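Local coordinates for endoglucanase, glycoside hydrolase family 5 protein (PDB 5IHS) that probably hydrolyses internal beta-1,4-glucosidic bonds of cellulose as a TIM-barrel endoglucanase, at residues G117-Q130 and P151-T165. Sequence-based numbering, arbitrary orientation.
Sequences GIYVIIDYHSHEAQ and PNIIYEVYNEPLQAT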
ATOM      1  N   GLY A 117      10.032  13.260   3.566  1.00  8.60           N
ATOM      2  CA  GLY A 117       9.730  12.817   4.910  1.00  8.43           C
ATOM      3  C   GLY A 117       8.409  12.109   5.110  1.00  8.26           C
ATOM      4  O   GLY A 117       7.819  12.247   6.185  1.00  9.23           O
ATOM      5  N   ILE A 118       7.949  11.322   4.132  1.00  7.64           N
ATOM      6  CA  ILE A 118       6.770  10.480   4.299  1.00  7.29           C
ATOM      7  C   ILE A 118       7.167   9.020   4.086  1.00  6.48           C
ATOM      8  O   ILE A 118       8.249   8.708   3.585  1.00  7.32           O
ATOM      9  CB  ILE A 118       5.576  10.907   3.416  1.00  7.67           C
ATOM     10  CG1 ILE A 118       5.852  10.718   1.923  1.00  8.29           C
ATOM     11  CG2 ILE A 118       5.192  12.354   3.727  1.00  8.52           C
ATOM     12  CD1 ILE A 118       4.618  10.861   1.050  1.00  9.76           C
ATOM     13  N   TYR A 119       6.272   8.119   4.479  1.00  6.59           N
ATOM     14  CA  TYR A 119       6.514   6.691   4.318  1.00  6.33           C
ATOM     15  C   TYR A 119       6.217   6.269   2.879  1.00  6.21           C
ATOM     16  O   TYR A 119       5.477   6.941   2.147  1.00  6.47           O
ATOM     17  CB  TYR A 119       5.696   5.883   5.339  1.00  6.83           C
ATOM     18  CG  TYR A 119       6.136   6.165   6.771  1.00  6.82           C
ATOM     19  CD1 TYR A 119       7.215   5.485   7.325  1.00  7.21           C
ATOM     20  CD2 TYR A 119       5.509   7.131   7.545  1.00  7.36           C
ATOM     21  CE1 TYR A 119       7.653   5.762   8.607  1.00  7.88           C
ATOM     22  CE2 TYR A 119       5.931   7.412   8.827  1.00  7.94           C
ATOM     23  CZ  TYR A 119       7.004   6.740   9.354  1.00  7.79           C
ATOM     24  OH  TYR A 119       7.410   7.079  10.635  1.00  8.69           O
ATOM     25  N   VAL A 120       6.797   5.141   2.469  1.00  6.28           N
ATOM     26  CA  VAL A 120       6.642   4.658   1.103  1.00  6.21           C
ATOM     27  C   VAL A 120       6.551   3.140   1.114  1.00  6.29           C
ATOM     28  O   VAL A 120       7.366   2.469   1.765  1.00  7.27           O
ATOM     29  CB  VAL A 120       7.768   5.160   0.170  1.00  7.26           C
ATOM     30  CG1 VAL A 120       9.145   4.777   0.679  1.00  7.94           C
ATOM     31  CG2 VAL A 120       7.552   4.660  -1.259  1.00  7.43           C
ATOM     32  N   ILE A 121       5.564   2.611   0.392  1.00  5.99           N
ATOM     33  CA  ILE A 121       5.391   1.175   0.209  1.00  5.81           C
ATOM     34  C   ILE A 121       5.981   0.778  -1.135  1.00  6.36           C
ATOM     35  O   ILE A 121       5.581   1.308  -2.176  1.00  6.67           O
ATOM     36  CB  ILE A 121       3.911   0.780   0.268  1.00  6.40           C
ATOM     37  CG1 ILE A 121       3.285   1.152   1.612  1.00  7.05           C
ATOM     38  CG2 ILE A 121       3.757  -0.711   0.002  1.00  7.23           C
ATOM     39  CD1 ILE A 121       1.777   1.127   1.601  1.00  7.94           C
ATOM     40  N   ILE A 122       6.912  -0.175  -1.095  1.00  6.23           N
ATOM     41  CA  ILE A 122       7.478  -0.786  -2.291  1.00  6.57           C
ATOM     42  C   ILE A 122       6.634  -2.027  -2.568  1.00  6.59           C
ATOM     43  O   ILE A 122       6.790  -3.043  -1.892  1.00  6.99           O
ATOM     44  CB  ILE A 122       8.954  -1.144  -2.095  1.00  7.57           C
ATOM     45  CG1 ILE A 122       9.791   0.107  -1.811  1.00  8.97           C
ATOM     46  CG2 ILE A 122       9.493  -1.902  -3.314  1.00  8.30           C
ATOM     47  CD1 ILE A 122      11.213  -0.193  -1.415  1.00 10.33           C
ATOM     48  N   ASP A 123       5.721  -1.936  -3.551  1.00  6.56           N
ATOM     49  CA  ASP A 123       4.735  -2.977  -3.850  1.00  6.71           C
ATOM     50  C   ASP A 123       5.129  -3.774  -5.091  1.00  6.30           C
ATOM     51  O   ASP A 123       5.195  -3.238  -6.208  1.00  7.06           O
ATOM     52  CB  ASP A 123       3.365  -2.315  -4.014  1.00  6.66           C
ATOM     53  CG  ASP A 123       2.336  -3.146  -4.774  1.00  7.04           C
ATOM     54  OD1 ASP A 123       2.319  -4.388  -4.675  1.00  8.18           O
ATOM     55  OD2 ASP A 123       1.499  -2.473  -5.466  1.00  7.42           O
ATOM     56  N   TYR A 124       5.385  -5.066  -4.884  1.00  6.53           N
ATOM     57  CA  TYR A 124       5.610  -6.036  -5.954  1.00  7.03           C
ATOM     58  C   TYR A 124       4.230  -6.405  -6.481  1.00  6.80           C
ATOM     59  O   TYR A 124       3.534  -7.262  -5.927  1.00  6.97           O
ATOM     60  CB  TYR A 124       6.367  -7.229  -5.389  1.00  7.55           C
ATOM     61  CG  TYR A 124       7.083  -8.091  -6.399  1.00  7.66           C
ATOM     62  CD1 TYR A 124       8.238  -7.632  -7.033  1.00  8.58           C
ATOM     63  CD2 TYR A 124       6.637  -9.363  -6.714  1.00  7.94           C
ATOM     64  CE1 TYR A 124       8.915  -8.412  -7.949  1.00  8.68           C
ATOM     65  CE2 TYR A 124       7.318 -10.153  -7.633  1.00  8.70           C
ATOM     66  CZ  TYR A 124       8.454  -9.666  -8.248  1.00  9.02           C
ATOM     67  OH  TYR A 124       9.156 -10.417  -9.164  1.00 10.74           O
ATOM     68  N   HIS A 125       3.817  -5.712  -7.543  1.00  6.61           N
ATOM     69  CA  HIS A 125       2.413  -5.670  -7.943  1.00  6.54           C
ATOM     70  C   HIS A 125       2.118  -6.835  -8.884  1.00  7.83           C
ATOM     71  O   HIS A 125       1.971  -6.690 -10.098  1.00  9.44           O
ATOM     72  CB  HIS A 125       2.059  -4.311  -8.532  1.00  7.04           C
ATOM     73  CG  HIS A 125       0.599  -4.010  -8.482  1.00  6.57           C
ATOM     74  ND1 HIS A 125      -0.018  -3.535  -7.346  1.00  6.85           N
ATOM     75  CD2 HIS A 125      -0.364  -4.129  -9.427  1.00  7.41           C
ATOM     76  CE1 HIS A 125      -1.299  -3.353  -7.602  1.00  6.91           C
ATOM     77  NE2 HIS A 125      -1.540  -3.714  -8.854  1.00  7.58           N
ATOM     78  N   SER A 126       2.055  -8.014  -8.268  1.00  7.97           N
ATOM     79  CA  SER A 126       1.926  -9.289  -8.952  1.00  9.02           C
ATOM     80  C   SER A 126       0.708 -10.064  -8.465  1.00  7.91           C
ATOM     81  O   SER A 126       0.294  -9.952  -7.307  1.00  7.84           O
ATOM     82  CB  SER A 126       3.170 -10.145  -8.687  1.00 11.23           C
ATOM     83  OG  SER A 126       3.085 -11.420  -9.303  1.00 13.58           O
ATOM     84  N   HIS A 127       0.173 -10.887  -9.377  1.00  8.42           N
ATOM     85  CA  HIS A 127      -0.851 -11.888  -9.093  1.00  8.59           C
ATOM     86  C   HIS A 127      -0.302 -13.311  -9.105  1.00  9.00           C
ATOM     87  O   HIS A 127      -1.079 -14.263  -8.964  1.00 10.39           O
ATOM     88  CB  HIS A 127      -1.996 -11.807 -10.117  1.00  9.35           C
ATOM     89  CG  HIS A 127      -2.799 -10.545 -10.052  1.00  9.32           C
ATOM     90  ND1 HIS A 127      -3.426 -10.117  -8.904  1.00  9.11           N
ATOM     91  CD2 HIS A 127      -3.082  -9.624 -11.005  1.00 10.49           C
ATOM     92  CE1 HIS A 127      -4.061  -8.983  -9.158  1.00  9.61           C
ATOM     93  NE2 HIS A 127      -3.883  -8.670 -10.430  1.00 10.16           N
ATOM     94  N   GLU A 128       1.009 -13.485  -9.275  1.00  9.38           N
ATOM     95  CA  GLU A 128       1.568 -14.828  -9.423  1.00 10.29           C
ATOM     96  C   GLU A 128       3.043 -14.849  -9.033  1.00  9.38           C
ATOM     97  O   GLU A 128       3.866 -15.520  -9.657  1.00 10.35           O
ATOM     98  CB  GLU A 128       1.334 -15.366 -10.832  1.00 13.14           C
ATOM     99  CG  GLU A 128       1.954 -14.551 -11.925  1.00 17.52           C
ATOM    100  CD  GLU A 128       1.770 -15.195 -13.285  1.00 22.93           C
ATOM    101  OE1 GLU A 128       0.649 -15.657 -13.571  1.00 24.88           O
ATOM    102  OE2 GLU A 128       2.747 -15.253 -14.063  1.00 25.22           O
ATOM    103  N   ALA A 129       3.375 -14.153  -7.951  1.00  9.13           N
ATOM    104  CA  ALA A 129       4.772 -13.964  -7.572  1.00  9.54           C
ATOM    105  C   ALA A 129       5.480 -15.290  -7.307  1.00  9.52           C
ATOM    106  O   ALA A 129       6.678 -15.418  -7.577  1.00 10.42           O
ATOM    107  CB  ALA A 129       4.860 -13.051  -6.346  1.00  9.61           C
ATOM    108  N   GLN A 130       4.759 -16.278  -6.778  1.00  9.62           N
ATOM    109  CA  GLN A 130       5.378 -17.546  -6.421  1.00 10.90           C
ATOM    110  C   GLN A 130       5.925 -18.285  -7.630  1.00 11.88           C
ATOM    111  O   GLN A 130       6.712 -19.217  -7.455  1.00 12.75           O
ATOM    112  CB  GLN A 130       4.390 -18.448  -5.671  1.00 11.48           C
ATOM    113  CG  GLN A 130       3.306 -19.133  -6.520  1.00 11.67           C
ATOM    114  CD  GLN A 130       2.183 -18.211  -6.928  1.00 11.65           C
ATOM    115  OE1 GLN A 130       2.076 -17.092  -6.443  1.00 11.99           O
ATOM    116  NE2 GLN A 130       1.307 -18.691  -7.791  1.00 12.83           N
ATOM    117  N   PRO A 151      13.992   4.671   7.731  1.00 10.57           N
ATOM    118  CA  PRO A 151      12.709   4.357   8.391  1.00 10.69           C
ATOM    119  C   PRO A 151      11.490   4.514   7.504  1.00  9.20           C
ATOM    120  O   PRO A 151      10.408   4.024   7.863  1.00  9.26           O
ATOM    121  CB  PRO A 151      12.667   5.345   9.562  1.00 12.03           C
ATOM    122  CG  PRO A 151      13.524   6.504   9.092  1.00 12.36           C
ATOM    123  CD  PRO A 151      14.641   5.865   8.317  1.00 11.82           C
ATOM    124  N   ASN A 152      11.621   5.178   6.362  1.00  8.79           N
ATOM    125  CA  ASN A 152      10.461   5.437   5.512  1.00  8.24           C
ATOM    126  C   ASN A 152       9.908   4.179   4.848  1.00  7.12           C
ATOM    127  O   ASN A 152       8.773   4.210   4.368  1.00  7.36           O
ATOM    128  CB  ASN A 152      10.861   6.390   4.381  1.00  8.16           C
ATOM    129  CG  ASN A 152      11.556   7.635   4.873  1.00  8.47           C
ATOM    130  OD1 ASN A 152      12.632   7.561   5.478  1.00  8.97           O
ATOM    131  ND2 ASN A 152      10.980   8.803   4.566  1.00  8.68           N
ATOM    132  N   ILE A 153      10.700   3.113   4.755  1.00  7.80           N
ATOM    133  CA  ILE A 153      10.419   1.998   3.850  1.00  8.08           C
ATOM    134  C   ILE A 153       9.459   0.997   4.480  1.00  7.40           C
ATOM    135  O   ILE A 153       9.684   0.524   5.598  1.00  8.01           O
ATOM    136  CB  ILE A 153      11.724   1.272   3.483  1.00  9.90           C
ATOM    137  CG1 ILE A 153      12.836   2.239   3.036  1.00 11.50           C
ATOM    138  CG2 ILE A 153      11.441   0.150   2.478  1.00 10.63           C
ATOM    139  CD1 ILE A 153      12.522   2.998   1.796  1.00 11.66           C
ATOM    140  N   ILE A 154       8.450   0.604   3.703  1.00  7.12           N
ATOM    141  CA  ILE A 154       7.564  -0.527   3.971  1.00  7.05           C
ATOM    142  C   ILE A 154       7.596  -1.410   2.724  1.00  6.45           C
ATOM    143  O   ILE A 154       7.462  -0.906   1.605  1.00  7.62           O
ATOM    144  CB  ILE A 154       6.124  -0.036   4.241  1.00  7.01           C
ATOM    145  CG1 ILE A 154       6.089   0.905   5.454  1.00  8.00           C
ATOM    146  CG2 ILE A 154       5.170  -1.215   4.423  1.00  7.66           C
ATOM    147  CD1 ILE A 154       4.821   1.733   5.540  1.00  8.97           C
ATOM    148  N   TYR A 155       7.812  -2.715   2.903  1.00  6.64           N
ATOM    149  CA  TYR A 155       7.863  -3.644   1.779  1.00  6.58           C
ATOM    150  C   TYR A 155       6.532  -4.374   1.642  1.00  6.63           C
ATOM    151  O   TYR A 155       5.949  -4.794   2.641  1.00  8.80           O
ATOM    152  CB  TYR A 155       8.965  -4.683   1.973  1.00  7.32           C
ATOM    153  CG  TYR A 155      10.337  -4.105   2.205  1.00  7.31           C
ATOM    154  CD1 TYR A 155      11.166  -3.778   1.145  1.00  7.96           C
ATOM    155  CD2 TYR A 155      10.812  -3.896   3.486  1.00  7.79           C
ATOM    156  CE1 TYR A 155      12.432  -3.259   1.360  1.00  9.16           C
ATOM    157  CE2 TYR A 155      12.080  -3.381   3.713  1.00  8.35           C
ATOM    158  CZ  TYR A 155      12.884  -3.065   2.649  1.00  8.93           C
ATOM    159  OH  TYR A 155      14.142  -2.536   2.837  1.00 10.00           O
ATOM    160  N   GLU A 156       6.070  -4.571   0.404  1.00  6.18           N
ATOM    161  CA  GLU A 156       4.840  -5.311   0.115  1.00  6.05           C
ATOM    162  C   GLU A 156       5.194  -6.352  -0.946  1.00  6.10           C
ATOM    163  O   GLU A 156       5.366  -6.038  -2.126  1.00  6.52           O
ATOM    164  CB  GLU A 156       3.729  -4.355  -0.311  1.00  5.81           C
ATOM    165  CG  GLU A 156       2.449  -5.068  -0.714  1.00  6.44           C
ATOM    166  CD  GLU A 156       1.325  -4.132  -1.117  1.00  6.49           C
ATOM    167  OE1 GLU A 156       1.551  -2.906  -1.231  1.00  6.96           O
ATOM    168  OE2 GLU A 156       0.184  -4.644  -1.310  1.00  6.62           O
ATOM    169  N   VAL A 157       5.341  -7.609  -0.511  1.00  6.14           N
ATOM    170  CA  VAL A 157       6.022  -8.615  -1.331  1.00  6.17           C
ATOM    171  C   VAL A 157       5.146  -9.332  -2.348  1.00  6.30           C
ATOM    172  O   VAL A 157       5.687  -9.997  -3.242  1.00  7.15           O
ATOM    173  CB  VAL A 157       6.758  -9.649  -0.455  1.00  7.60           C
ATOM    174  CG1 VAL A 157       7.827  -8.958   0.391  1.00  8.29           C
ATOM    175  CG2 VAL A 157       5.795 -10.447   0.417  1.00  8.65           C
ATOM    176  N   TYR A 158       3.824  -9.212  -2.257  1.00  6.22           N
ATOM    177  CA  TYR A 158       2.939  -9.956  -3.167  1.00  6.39           C
ATOM    178  C   TYR A 158       1.558  -9.283  -3.139  1.00  6.05           C
ATOM    179  O   TYR A 158       0.694  -9.677  -2.356  1.00  6.40           O
ATOM    180  CB  TYR A 158       2.849 -11.415  -2.732  1.00  7.44           C
ATOM    181  CG  TYR A 158       2.192 -12.384  -3.700  1.00  7.43           C
ATOM    182  CD1 TYR A 158       1.411 -11.949  -4.762  1.00  7.01           C
ATOM    183  CD2 TYR A 158       2.362 -13.755  -3.533  1.00  7.91           C
ATOM    184  CE1 TYR A 158       0.812 -12.856  -5.623  1.00  7.62           C
ATOM    185  CE2 TYR A 158       1.772 -14.664  -4.387  1.00  8.41           C
ATOM    186  CZ  TYR A 158       0.996 -14.209  -5.430  1.00  7.79           C
ATOM    187  OH  TYR A 158       0.379 -15.073  -6.306  1.00  9.15           O
ATOM    188  N   ASN A 159       1.350  -8.304  -4.032  1.00  6.33           N
ATOM    189  CA  ASN A 159       0.117  -7.521  -4.065  1.00  6.14           C
ATOM    190  C   ASN A 159      -1.153  -8.338  -3.823  1.00  6.25           C
ATOM    191  O   ASN A 159      -1.833  -8.143  -2.804  1.00  6.08           O
ATOM    192  CB  ASN A 159       0.036  -6.816  -5.419  1.00  6.46           C
ATOM    193  CG  ASN A 159      -1.298  -6.138  -5.650  1.00  6.58           C
ATOM    194  OD1 ASN A 159      -1.799  -5.444  -4.777  1.00  7.33           O
ATOM    195  ND2 ASN A 159      -1.899  -6.353  -6.819  1.00  7.42           N
ATOM    196  N   GLU A 160      -1.495  -9.214  -4.776  1.00  6.07           N
ATOM    197  CA  GLU A 160      -2.803  -9.873  -4.796  1.00  6.63           C
ATOM    198  C   GLU A 160      -2.685 -11.292  -5.322  1.00  7.00           C
ATOM    199  O   GLU A 160      -2.903 -11.558  -6.518  1.00  7.38           O
ATOM    200  CB  GLU A 160      -3.822  -9.092  -5.615  1.00  6.97           C
ATOM    201  CG  GLU A 160      -4.458  -7.964  -4.847  1.00  7.42           C
ATOM    202  CD  GLU A 160      -5.568  -7.266  -5.609  1.00  8.05           C
ATOM    203  OE1 GLU A 160      -5.900  -7.707  -6.737  1.00  9.60           O
ATOM    204  OE2 GLU A 160      -6.134  -6.286  -5.075  1.00  8.16           O
ATOM    205  N   PRO A 161      -2.380 -12.244  -4.452  1.00  6.78           N
ATOM    206  CA  PRO A 161      -2.583 -13.647  -4.811  1.00  6.90           C
ATOM    207  C   PRO A 161      -4.011 -13.855  -5.311  1.00  7.55           C
ATOM    208  O   PRO A 161      -4.946 -13.173  -4.887  1.00  8.19           O
ATOM    209  CB  PRO A 161      -2.324 -14.388  -3.494  1.00  7.14           C
ATOM    210  CG  PRO A 161      -1.462 -13.443  -2.681  1.00  7.19           C
ATOM    211  CD  PRO A 161      -1.964 -12.076  -3.051  1.00  6.86           C
ATOM    212  N   LEU A 162      -4.174 -14.804  -6.224  1.00  7.78           N
ATOM    213  CA  LEU A 162      -5.472 -15.106  -6.812  1.00  8.97           C
ATOM    214  C   LEU A 162      -6.302 -15.993  -5.878  1.00  8.33           C
ATOM    215  O   LEU A 162      -5.848 -16.440  -4.824  1.00  8.72           O
ATOM    216  CB  LEU A 162      -5.273 -15.759  -8.177  1.00 11.58           C
ATOM    217  CG  LEU A 162      -4.518 -14.877  -9.174  1.00 14.64           C
ATOM    218  CD1 LEU A 162      -4.310 -15.622 -10.479  1.00 17.19           C
ATOM    219  CD2 LEU A 162      -5.250 -13.565  -9.421  1.00 15.57           C
ATOM    220  N   GLN A 163      -7.554 -16.230  -6.267  1.00  9.35           N
ATOM    221  CA  GLN A 163      -8.393 -17.126  -5.480  1.00  9.65           C
ATOM    222  C   GLN A 163      -7.793 -18.531  -5.401  1.00  8.12           C
ATOM    223  O   GLN A 163      -7.954 -19.220  -4.386  1.00  8.99           O
ATOM    224  CB  GLN A 163      -9.794 -17.163  -6.076  1.00 11.54           C
ATOM    225  CG  GLN A 163     -10.807 -17.835  -5.186  1.00 13.10           C
ATOM    226  CD  GLN A 163     -12.148 -17.998  -5.865  1.00 17.38           C
ATOM    227  OE1 GLN A 163     -12.403 -17.421  -6.929  1.00 20.24           O
ATOM    228  NE2 GLN A 163     -13.021 -18.780  -5.251  1.00 18.80           N
ATOM    229  N   ALA A 164      -7.104 -18.971  -6.456  1.00  8.67           N
ATOM    230  CA  ALA A 164      -6.529 -20.310  -6.483  1.00  8.65           C
ATOM    231  C   ALA A 164      -5.248 -20.445  -5.671  1.00  8.78           C
ATOM    232  O   ALA A 164      -4.765 -21.567  -5.495  1.00 10.06           O
ATOM    233  CB  ALA A 164      -6.222 -20.712  -7.926  1.00  9.49           C
ATOM    234  N   THR A 165      -4.658 -19.340  -5.217  1.00  8.35           N
ATOM    235  CA  THR A 165      -3.300 -19.334  -4.678  1.00  8.68           C
ATOM    236  C   THR A 165      -3.335 -19.609  -3.174  1.00  8.64           C
ATOM    237  O   THR A 165      -3.731 -18.747  -2.386  1.00  9.27           O
ATOM    238  CB  THR A 165      -2.633 -17.990  -4.976  1.00  9.74           C
ATOM    239  OG1 THR A 165      -2.887 -17.585  -6.330  1.00 11.56           O
ATOM    240  CG2 THR A 165      -1.139 -18.071  -4.734  1.00 10.10           C
TER
HETATM  241  O   HOH W   1      -1.044 -16.967  -8.380  1.00 11.60           O
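Tyr124 O is gripped from opposite faces of its carbonyl plane: Asn159 N crosses to it at 3.1 Å, while Ser126 N returns from its own chain at 2.9 Å. This double grip lies at the C-terminal end of the parallel pairing of strands 119-125 and 153-156, a beta-alpha-beta unit with helix 133-147 in the eight-stranded barrel; Ser126 O then takes Glu160 N. Ile121 CG1 packs on Ile154 CB. On the same face the carboxylates of Asp123 and Glu156 stack, their planes 25° apart; Arg85, salt-bridged to Glu156 OE1, probably offsets the paired charges, and Thr247 OG1 bonds OE2. Asp123 OD2 takes His125 ND1 on its syn lone pair at 2.6 Å, and Asn159 ND2 lies over one face of that imidazole.

Farther on, His127 ND1 donates in plane to a lone pair of Glu160 O, 2.8 Å away. The Tyr158 ring slots between Pro161 CG and Ala129 CB, swung there by a chi1 of -169° that sets CG opposite the backbone N, and its OH donates to Gln130 OE1 at 2.6 Å. Replacing Tyr158 by an alanine would probably open a gap between Pro161 and Ala129 and leave Gln130 OE1 without the phenol OH. Backbone bonds and ring packing thus help hold Asn159-Glu160-Pro161, consistent with the family's Asn-Glu-Pro motif, whose Glu is the acid/base.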